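Local atomic coordinates of 2-oxoadipate dioxygenase/decarboxylase (Pseudomonas putida, PDB entry 6W1G), a protein that catalyses the iron(II)-dependent, oxygen-consuming decarboxylation and hydroxylation of 2-oxoadipate to D-2-hydroxyglutarate in D-lysine catabolism. Residues F359-T364 with Q446-S451; R57-I62 with H390-V395; Y98-S103 with N423-A428. All coordinates share one frame; numbering follows the deposited sequence. Where two conformers were deposited one is given.

Interaction 1 (F359-T364 with Q446-S451)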
loop_
_atom_site.group_PDB
_atom_site.type_symbol
_atom_site.label_atom_id
_atom_site.label_comp_id
_atom_site.label_asym_id
_atom_site.label_seq_id
_atom_site.Cartn_x
_atom_site.Cartn_y
_atom_site.Cartn_z
ATOM N N PHE A 359 -0.759 18.674 1.288
ATOM C CA PHE A 359 -0.781 19.223 -0.069
ATOM C C PHE A 359 0.603 19.358 -0.627
ATOM O O PHE A 359 1.580 19.490 0.092
ATOM C CB PHE A 359 -1.500 20.586 -0.070
ATOM C CG PHE A 359 -2.976 20.456 0.182
ATOM C CD1 PHE A 359 -3.513 20.365 1.469
ATOM C CD2 PHE A 359 -3.836 20.298 -0.906
ATOM C CE1 PHE A 359 -4.874 20.113 1.637
ATOM C CE2 PHE A 359 -5.193 20.079 -0.723
ATOM C CZ PHE A 359 -5.703 19.965 0.523
ATOM N N ARG A 360 0.686 19.395 -1.942
ATOM C CA ARG A 360 1.867 19.924 -2.635
ATOM C C ARG A 360 1.472 21.152 -3.427
ATOM O O ARG A 360 0.384 21.239 -3.989
ATOM C CB ARG A 360 2.480 18.854 -3.569
ATOM C CG ARG A 360 3.021 17.669 -2.821
ATOM C CD ARG A 360 3.521 16.570 -3.812
ATOM N NE ARG A 360 4.774 16.968 -4.413
ATOM C CZ ARG A 360 5.171 16.604 -5.615
ATOM N NH1 ARG A 360 4.457 15.795 -6.359
ATOM N NH2 ARG A 360 6.328 17.071 -6.071
ATOM N N TYR A 361 2.399 22.080 -3.456
ATOM C CA TYR A 361 2.255 23.386 -4.048
ATOM C C TYR A 361 3.214 23.509 -5.215
ATOM O O TYR A 361 4.359 23.074 -5.111
ATOM C CB TYR A 361 2.574 24.462 -3.004
ATOM C CG TYR A 361 1.577 24.455 -1.863
ATOM C CD1 TYR A 361 1.720 23.580 -0.771
ATOM C CD2 TYR A 361 0.482 25.267 -1.871
ATOM C CE1 TYR A 361 0.839 23.558 0.270
ATOM C CE2 TYR A 361 -0.446 25.252 -0.844
ATOM C CZ TYR A 361 -0.276 24.383 0.215
ATOM O OH TYR A 361 -1.182 24.396 1.210
ATOM N N PHE A 362 2.776 24.155 -6.300
ATOM C CA PHE A 362 3.532 24.259 -7.534
ATOM C C PHE A 362 3.469 25.671 -8.105
ATOM O O PHE A 362 2.409 26.284 -8.158
ATOM C CB PHE A 362 2.974 23.286 -8.574
ATOM C CG PHE A 362 2.940 21.863 -8.081
ATOM C CD1 PHE A 362 4.078 21.073 -8.059
ATOM C CD2 PHE A 362 1.769 21.323 -7.563
ATOM C CE1 PHE A 362 4.048 19.788 -7.568
ATOM C CE2 PHE A 362 1.757 20.029 -7.062
ATOM C CZ PHE A 362 2.878 19.265 -7.068
ATOM N N ALA A 363 4.611 26.143 -8.614
ATOM C CA ALA A 363 4.615 27.371 -9.386
ATOM C C ALA A 363 3.899 27.157 -10.711
ATOM O O ALA A 363 4.175 26.194 -11.426
ATOM C CB ALA A 363 6.066 27.757 -9.649
ATOM N N THR A 364 3.023 28.069 -11.065
ATOM C CA THR A 364 2.330 28.003 -12.332
ATOM C C THR A 364 3.101 28.738 -13.421
ATOM O O THR A 364 4.035 29.490 -13.178
ATOM C CB THR A 364 0.934 28.603 -12.228
ATOM O OG1 THR A 364 1.103 29.995 -12.045
ATOM C CG2 THR A 364 0.122 28.014 -11.091
ATOM N N GLN A 446 6.939 16.456 5.466
ATOM C CA GLN A 446 8.182 16.789 4.773
ATOM C C GLN A 446 7.982 16.981 3.284
ATOM O O GLN A 446 8.551 17.893 2.676
ATOM C CB GLN A 446 9.273 15.737 5.025
ATOM C CG GLN A 446 9.778 15.724 6.425
ATOM C CD GLN A 446 10.855 14.697 6.665
ATOM O OE1 GLN A 446 10.743 13.564 6.252
ATOM N NE2 GLN A 446 11.908 15.106 7.317
ATOM N N SER A 447 7.178 16.147 2.653
ATOM C CA SER A 447 6.849 16.309 1.232
ATOM C C SER A 447 6.182 17.651 0.968
ATOM O O SER A 447 6.518 18.365 -0.006
ATOM C CB SER A 447 5.853 15.240 0.746
ATOM O OG SER A 447 6.345 13.927 0.625
ATOM N N GLU A 448 5.199 18.005 1.811
ATOM C CA GLU A 448 4.535 19.291 1.658
ATOM C C GLU A 448 5.540 20.431 1.781
ATOM O O GLU A 448 5.565 21.357 0.942
ATOM C CB GLU A 448 3.441 19.368 2.728
ATOM C CG GLU A 448 2.648 20.635 2.766
ATOM C CD GLU A 448 1.542 20.550 3.812
ATOM O OE1 GLU A 448 1.862 20.541 4.998
ATOM O OE2 GLU A 448 0.351 20.424 3.453
ATOM N N ARG A 449 6.401 20.380 2.789
ATOM C CA ARG A 449 7.380 21.430 2.994
ATOM C C ARG A 449 8.338 21.546 1.824
ATOM O O ARG A 449 8.674 22.664 1.404
ATOM C CB ARG A 449 8.128 21.164 4.295
ATOM C CG ARG A 449 9.188 22.167 4.633
ATOM C CD ARG A 449 9.453 22.261 6.165
ATOM N NE ARG A 449 9.474 21.003 6.869
ATOM C CZ ARG A 449 10.507 20.522 7.560
ATOM N NH1 ARG A 449 11.657 21.188 7.661
ATOM N NH2 ARG A 449 10.372 19.356 8.149
ATOM N N ARG A 450 8.836 20.417 1.314
ATOM C CA ARG A 450 9.746 20.489 0.172
ATOM C C ARG A 450 9.057 21.150 -1.006
ATOM O O ARG A 450 9.678 21.908 -1.752
ATOM C CB ARG A 450 10.219 19.093 -0.214
ATOM C CG ARG A 450 11.277 18.543 0.774
ATOM C CD ARG A 450 11.995 17.306 0.191
ATOM N NE ARG A 450 11.038 16.213 0.148
ATOM C CZ ARG A 450 10.851 15.286 1.115
ATOM N NH1 ARG A 450 11.599 15.229 2.186
ATOM N NH2 ARG A 450 9.911 14.436 0.993
ATOM N N SER A 451 7.751 20.882 -1.214
ATOM C CA SER A 451 7.089 21.501 -2.354
ATOM C C SER A 451 7.027 23.012 -2.186
ATOM O O SER A 451 7.213 23.761 -3.163
ATOM C CB SER A 451 5.680 20.922 -2.598
ATOM O OG SER A 451 4.694 21.413 -1.710
HETATM O O HOH W 1 6.993 17.691 -2.662
HETATM O O HOH W 2 6.872 22.841 -5.875
HETATM O O HOH W 3 -1.064 22.833 3.263
#

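Interaction 2 (R57-I62 with H390-V395)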
loop_
_atom_site.group_PDB
_atom_site.type_symbol
_atom_site.label_atom_id
_atom_site.label_comp_id
_atom_site.label_asym_id
_atom_site.label_seq_id
_atom_site.Cartn_x
_atom_site.Cartn_y
_atom_site.Cartn_z
ATOM N N ARG A 57 -1.151 15.498 -13.613
ATOM C CA ARG A 57 -0.039 16.155 -14.278
ATOM C C ARG A 57 0.766 17.020 -13.303
ATOM O O ARG A 57 1.986 16.903 -13.251
ATOM C CB ARG A 57 -0.558 17.025 -15.432
ATOM C CG ARG A 57 0.534 17.702 -16.193
ATOM C CD ARG A 57 0.072 18.732 -17.207
ATOM N NE ARG A 57 -0.539 19.914 -16.624
ATOM C CZ ARG A 57 0.129 20.931 -16.092
ATOM N NH1 ARG A 57 1.465 20.943 -16.029
ATOM N NH2 ARG A 57 -0.559 21.946 -15.617
ATOM N N TRP A 58 0.090 17.838 -12.490
ATOM C CA TRP A 58 0.800 18.702 -11.550
ATOM C C TRP A 58 1.726 17.884 -10.683
ATOM O O TRP A 58 2.855 18.295 -10.405
ATOM C CB TRP A 58 -0.158 19.486 -10.653
ATOM C CG TRP A 58 -0.767 20.667 -11.310
ATOM C CD1 TRP A 58 -2.053 20.827 -11.690
ATOM C CD2 TRP A 58 -0.101 21.899 -11.654
ATOM N NE1 TRP A 58 -2.265 22.071 -12.270
ATOM C CE2 TRP A 58 -1.061 22.729 -12.262
ATOM C CE3 TRP A 58 1.205 22.365 -11.513
ATOM C CZ2 TRP A 58 -0.745 24.018 -12.724
ATOM C CZ3 TRP A 58 1.513 23.631 -11.967
ATOM C CH2 TRP A 58 0.554 24.419 -12.562
ATOM N N THR A 59 1.225 16.780 -10.134
ATOM C CA THR A 59 1.974 16.046 -9.124
ATOM C C THR A 59 2.937 15.036 -9.718
ATOM O O THR A 59 3.708 14.431 -8.980
ATOM C CB THR A 59 1.012 15.301 -8.213
ATOM O OG1 THR A 59 0.336 14.330 -8.995
ATOM C CG2 THR A 59 0.027 16.218 -7.507
ATOM N N GLY A 60 2.873 14.834 -11.021
ATOM C CA GLY A 60 3.649 13.836 -11.694
ATOM C C GLY A 60 3.113 12.437 -11.571
ATOM O O GLY A 60 3.685 11.516 -12.187
ATOM N N GLU A 61 2.022 12.227 -10.836
ATOM C CA GLU A 61 1.495 10.888 -10.699
ATOM C C GLU A 61 1.052 10.288 -12.025
ATOM O O GLU A 61 0.988 9.048 -12.145
ATOM C CB GLU A 61 0.295 10.893 -9.748
ATOM C CG GLU A 61 0.647 11.135 -8.303
ATOM C CD GLU A 61 -0.634 11.365 -7.527
ATOM O OE1 GLU A 61 -1.314 10.359 -7.209
ATOM O OE2 GLU A 61 -0.952 12.555 -7.286
ATOM N N ILE A 62 0.749 11.127 -13.036
ATOM C CA ILE A 62 0.376 10.579 -14.338
ATOM C C ILE A 62 1.448 9.631 -14.855
ATOM O O ILE A 62 1.146 8.646 -15.521
ATOM C CB ILE A 62 0.062 11.733 -15.314
ATOM C CG1 ILE A 62 -0.681 11.242 -16.559
ATOM C CG2 ILE A 62 1.334 12.520 -15.647
ATOM C CD1 ILE A 62 -1.369 12.380 -17.315
ATOM N N HIS A 390 -0.374 26.786 -7.645
ATOM C CA HIS A 390 -1.453 25.811 -7.708
ATOM C C HIS A 390 -1.172 24.710 -6.683
ATOM O O HIS A 390 -0.028 24.346 -6.489
ATOM C CB HIS A 390 -1.446 25.182 -9.120
ATOM C CG HIS A 390 -2.544 24.214 -9.337
ATOM N ND1 HIS A 390 -3.804 24.604 -9.708
ATOM C CD2 HIS A 390 -2.592 22.879 -9.160
ATOM C CE1 HIS A 390 -4.580 23.529 -9.803
ATOM N NE2 HIS A 390 -3.874 22.473 -9.435
ATOM N N PHE A 391 -2.210 24.206 -6.031
ATOM C CA PHE A 391 -2.062 23.126 -5.080
ATOM C C PHE A 391 -2.918 21.922 -5.434
ATOM O O PHE A 391 -4.002 22.047 -6.015
ATOM C CB PHE A 391 -2.309 23.595 -3.637
ATOM C CG PHE A 391 -3.716 24.047 -3.346
ATOM C CD1 PHE A 391 -4.686 23.176 -2.873
ATOM C CD2 PHE A 391 -4.083 25.346 -3.495
ATOM C CE1 PHE A 391 -5.966 23.653 -2.568
ATOM C CE2 PHE A 391 -5.371 25.789 -3.220
ATOM C CZ PHE A 391 -6.297 24.929 -2.758
ATOM N N GLU A 392 -2.414 20.754 -5.069
ATOM C CA GLU A 392 -3.159 19.506 -5.157
ATOM C C GLU A 392 -2.884 18.706 -3.907
ATOM O O GLU A 392 -1.817 18.849 -3.302
ATOM C CB GLU A 392 -2.786 18.661 -6.371
ATOM C CG GLU A 392 -3.111 19.253 -7.758
ATOM C CD GLU A 392 -4.605 19.378 -8.080
ATOM O OE1 GLU A 392 -5.454 18.802 -7.370
ATOM O OE2 GLU A 392 -4.895 20.045 -9.110
ATOM N N ALA A 393 -3.811 17.830 -3.535
ATOM C CA ALA A 393 -3.539 16.977 -2.398
ATOM C C ALA A 393 -2.357 16.054 -2.666
ATOM O O ALA A 393 -2.120 15.603 -3.786
ATOM C CB ALA A 393 -4.765 16.148 -2.045
ATOM N N LEU A 394 -1.631 15.764 -1.594
ATOM C CA LEU A 394 -0.554 14.787 -1.596
ATOM C C LEU A 394 -1.140 13.396 -1.507
ATOM O O LEU A 394 -1.865 13.119 -0.552
ATOM C CB LEU A 394 0.332 15.058 -0.393
ATOM C CG LEU A 394 1.528 14.113 -0.232
ATOM C CD1 LEU A 394 2.470 14.171 -1.377
ATOM C CD2 LEU A 394 2.213 14.410 1.108
ATOM N N VAL A 395 -0.805 12.523 -2.452
ATOM C CA VAL A 395 -1.393 11.183 -2.491
ATOM C C VAL A 395 -0.948 10.350 -1.310
ATOM O O VAL A 395 0.226 10.337 -0.923
ATOM C CB VAL A 395 -1.130 10.522 -3.847
ATOM C CG1 VAL A 395 0.390 10.343 -4.145
ATOM C CG2 VAL A 395 -1.871 9.177 -3.973
HETATM O O HOH W 4 -0.182 13.863 -4.966
#

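Interaction 3 (Y98-S103 with N423-A428)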
loop_
_atom_site.group_PDB
_atom_site.type_symbol
_atom_site.label_atom_id
_atom_site.label_comp_id
_atom_site.label_asym_id
_atom_site.label_seq_id
_atom_site.Cartn_x
_atom_site.Cartn_y
_atom_site.Cartn_z
ATOM N N TYR A 98 2.617 1.165 11.306
ATOM C CA TYR A 98 2.440 -0.032 12.114
ATOM C C TYR A 98 0.947 -0.299 12.241
ATOM O O TYR A 98 0.158 0.592 12.566
ATOM C CB TYR A 98 3.069 0.164 13.506
ATOM C CG TYR A 98 2.786 -1.005 14.411
ATOM C CD1 TYR A 98 3.312 -2.270 14.144
ATOM C CD2 TYR A 98 1.962 -0.875 15.513
ATOM C CE1 TYR A 98 3.036 -3.354 14.926
ATOM C CE2 TYR A 98 1.688 -1.962 16.317
ATOM C CZ TYR A 98 2.230 -3.195 16.039
ATOM O OH TYR A 98 1.921 -4.248 16.883
ATOM N N TYR A 99 0.562 -1.537 11.930
ATOM C CA TYR A 99 -0.834 -1.953 11.847
ATOM C C TYR A 99 -0.974 -3.203 12.699
ATOM O O TYR A 99 -0.421 -4.245 12.353
ATOM C CB TYR A 99 -1.239 -2.277 10.417
ATOM C CG TYR A 99 -0.962 -1.152 9.431
ATOM C CD1 TYR A 99 0.317 -0.986 8.888
ATOM C CD2 TYR A 99 -1.944 -0.265 9.040
ATOM C CE1 TYR A 99 0.592 0.037 8.005
ATOM C CE2 TYR A 99 -1.675 0.755 8.168
ATOM C CZ TYR A 99 -0.428 0.902 7.648
ATOM O OH TYR A 99 -0.191 1.949 6.778
ATOM N N ASP A 100 -1.673 -3.111 13.810
ATOM C CA ASP A 100 -1.809 -4.234 14.733
ATOM C C ASP A 100 -3.212 -4.792 14.661
ATOM O O ASP A 100 -4.172 -4.134 15.073
ATOM C CB ASP A 100 -1.496 -3.733 16.131
ATOM C CG ASP A 100 -1.503 -4.825 17.160
ATOM O OD1 ASP A 100 -1.449 -5.996 16.753
ATOM O OD2 ASP A 100 -1.553 -4.490 18.348
ATOM N N LEU A 101 -3.329 -5.993 14.127
ATOM C CA LEU A 101 -4.624 -6.643 14.047
ATOM C C LEU A 101 -4.941 -7.528 15.240
ATOM O O LEU A 101 -6.010 -8.150 15.254
ATOM C CB LEU A 101 -4.734 -7.458 12.763
ATOM C CG LEU A 101 -5.062 -6.660 11.510
ATOM C CD1 LEU A 101 -4.695 -7.442 10.273
ATOM C CD2 LEU A 101 -6.546 -6.279 11.495
ATOM N N SER A 102 -4.050 -7.625 16.234
ATOM C CA SER A 102 -4.374 -8.399 17.430
ATOM C C SER A 102 -5.696 -7.953 18.042
ATOM O O SER A 102 -6.408 -8.766 18.641
ATOM C CB SER A 102 -3.247 -8.283 18.462
ATOM O OG SER A 102 -1.986 -8.645 17.924
ATOM N N SER A 103 -6.037 -6.669 17.912
ATOM C CA SER A 103 -7.311 -6.172 18.420
ATOM C C SER A 103 -8.485 -6.865 17.742
ATOM O O SER A 103 -9.451 -7.265 18.405
ATOM C CB SER A 103 -7.381 -4.663 18.188
ATOM O OG SER A 103 -6.814 -4.311 16.936
ATOM N N ASN A 423 2.150 0.476 24.085
ATOM C CA ASN A 423 3.031 0.340 22.931
ATOM C C ASN A 423 3.803 -0.975 22.916
ATOM O O ASN A 423 4.737 -1.122 22.118
ATOM C CB ASN A 423 4.011 1.515 22.852
ATOM C CG ASN A 423 3.330 2.825 22.514
ATOM O OD1 ASN A 423 2.373 2.863 21.741
ATOM N ND2 ASN A 423 3.826 3.913 23.092
ATOM N N ALA A 424 3.438 -1.931 23.771
ATOM C CA ALA A 424 4.172 -3.192 23.828
ATOM C C ALA A 424 4.188 -3.902 22.483
ATOM O O ALA A 424 5.211 -4.469 22.086
ATOM C CB ALA A 424 3.570 -4.112 24.886
ATOM N N ASN A 425 3.059 -3.917 21.781
ATOM C CA ASN A 425 3.027 -4.622 20.500
ATOM C C ASN A 425 3.930 -3.958 19.467
ATOM O O ASN A 425 4.696 -4.648 18.787
ATOM C CB ASN A 425 1.594 -4.809 20.001
ATOM C CG ASN A 425 0.786 -5.769 20.904
ATOM O OD1 ASN A 425 1.336 -6.422 21.786
ATOM N ND2 ASN A 425 -0.506 -5.869 20.658
ATOM N N ARG A 426 3.878 -2.626 19.346
ATOM C CA ARG A 426 4.763 -1.961 18.386
ATOM C C ARG A 426 6.225 -2.193 18.759
ATOM O O ARG A 426 7.071 -2.406 17.893
ATOM C CB ARG A 426 4.446 -0.473 18.311
ATOM C CG ARG A 426 5.438 0.316 17.461
ATOM C CD ARG A 426 5.214 1.815 17.544
ATOM N NE ARG A 426 3.897 2.208 17.061
ATOM C CZ ARG A 426 3.684 2.984 16.002
ATOM N NH1 ARG A 426 4.704 3.475 15.308
ATOM N NH2 ARG A 426 2.442 3.271 15.650
ATOM N N GLU A 427 6.542 -2.131 20.052
ATOM C CA GLU A 427 7.919 -2.364 20.474
ATOM C C GLU A 427 8.371 -3.778 20.126
ATOM O O GLU A 427 9.504 -3.974 19.688
ATOM C CB GLU A 427 8.047 -2.097 21.974
ATOM C CG GLU A 427 7.874 -0.632 22.351
ATOM C CD GLU A 427 7.733 -0.398 23.856
ATOM O OE1 GLU A 427 7.873 -1.345 24.659
ATOM O OE2 GLU A 427 7.467 0.751 24.248
ATOM N N ALA A 428 7.494 -4.770 20.322
ATOM C CA ALA A 428 7.818 -6.135 19.934
ATOM C C ALA A 428 8.020 -6.228 18.431
ATOM O O ALA A 428 8.931 -6.921 17.968
ATOM C CB ALA A 428 6.713 -7.104 20.365
#

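Interaction 1 (F359-T364 with Q446-S451)
Strand 359-363 runs almost parallel to the segment 446-451 of helix 440-458, the axes 6.8 Å apart at 12°, close enough for Glu448 and Ser451 to bond directly to the strand backbone at Phe359 and Tyr361. The N-H of Tyr361 points at Ser451 OG, 3.0 Å away and nearly straight at 163°. The same hydroxyl donates to Glu448 O one turn back in its own helix, 2.8 Å from OG to O, and two bonds thus fix its rotation. With chi1 at 78°, OG sits between its own backbone N and carbonyl carbon, beside the edge of the Tyr361 ring. Glu448 reaches out with CG anti to its backbone N, and in the conformer modelled its OE2 accepts from Phe359 N at 3.0 Å on the anti side, well out of the carboxylate plane. On the way its CG passes Phe359 O, a buried oxygen with no polar partner in the model. The helix lies along one edge of a two-stranded antiparallel sheet, whose other strand, 389-393, pairs with the opposite edge of 359-363 through Arg360 and Phe362. Water extends the seam: one molecule joins Tyr361 OH to Glu448 OE2, another joins Tyr361 O to Ser451 O, and a third links Arg360 NE to Ser447 O. Tyr361 OH is also bonded to Arg352 NE, while the Phe359 ring turns away from the helix and packs against helix 348-353.

Interaction 2 (R57-I62 with H390-V395)
The C-terminal turn of helix 50-59 and the turn after it run beside segment 390-395, end-to-end directions 14° apart, with Thr59 and Glu392 nearest at 7.4 Å between CA atoms; no direct hydrogen bond crosses. Instead the Trp58 indole and the His390 imidazole form an offset stack, planes 15° apart and ring centroids 3.8 Å apart for the five-membered ring. His390 CD2 lies 3.2 Å from Trp58 NE1, over the rim of the indole, while CB of the histidine is set above the six-membered ring in a CH-pi contact. The turn of the imidazole is fixed by a second partner: NE2 donates to Glu392 OE2 at 2.7 Å and 173°, the acceptor lying in the ring plane. Glu392 bends back at chi2 to bring its carboxylate beside His390 two residues earlier on the same strand face. Beyond it, Thr59 CG2 packs on Glu392 CB, and Glu61 OE1 rests 3.4 Å from Val395 CB. Thr59 OG1 accepts from Glu61 N in an ST turn and lies within hydrogen-bonding distance of both Glu61 OE2 and Ala55 O. A water bridges Glu61 OE2 to Ala393 O and Val395 N, giving the strand end a polar tie. Glu61 OE1 pairs with Arg230, and Val395 lies about 11 Å from the metal ligand His70, measured between side chains. Helix 50-59 thus packs on one face of strand 389-393; on the other face Phe391 meets Phe359 and Arg352.

Interaction 3 (Y98-S103 with N423-A428)
A helix backbone lies against an aromatic face here: Arg426 CA sits over the face of the Tyr98 ring, 3.9 Å from its centroid, in a CH-pi contact. The arginine side chain runs back past the tyrosine in the reverse direction, until the centre of its guanidinium face meets Tyr98 CB, with CZ to CB at 3.8 Å. Tyr98 CG is anti to its backbone N, which carries the ring across to the helix and leaves OH 3.2 Å from Asn425 CB; the hydroxyl itself is bonded to His109 ND1. One direct hydrogen bond joins the segments, Asn425 ND2 to Asp100 OD2, 2.9 Å long and straight at 170°. It leaves in the amide plane and arrives on the syn side of a carboxylate turned 83° from that plane. The other oxygen, OD1, accepts from Ser102 N at 3.1 Å in an Asx turn and, in the conformer modelled, also from Ser102 OG. Were Asp100 replaced by an alanine, Asn425 ND2 would probably lose its mate across the contact and the turn at Ser102 its anchor. Asn425 OD1 is bonded to Arg134, so both ends of the amide are held. The axes of 98-100 and 424-428 are at 122°, helix 424-433 packing across strand 94-100, an outermost strand of the five-stranded sheet; Asp100 lies about 6 Å from the substrate-binding Val402, side chain to side chain.

Interactions 1 and 2 hold the same small sheet: 359-363 and 389-393 are paired by backbone bonds such as Phe362 N to His390 O, and the centres of the two contacts lie about 9 Å apart. Interaction 1 is the buried one, a helix bonded directly to an edge strand's backbone. Interaction 2, partly buried, acts on a sheet face and relies on ring stacking and water. Interaction 3 is a surface contact about 33 Å, centre to centre, from either, on the five-stranded sheet; there a carboxylate-amide bond accompanies tyrosine-arginine packing. The two helices of interactions 1 and 3, 440-458 and 424-433, are consecutive in the chain, so this C-terminal region reaches the small sheet and the five-stranded one.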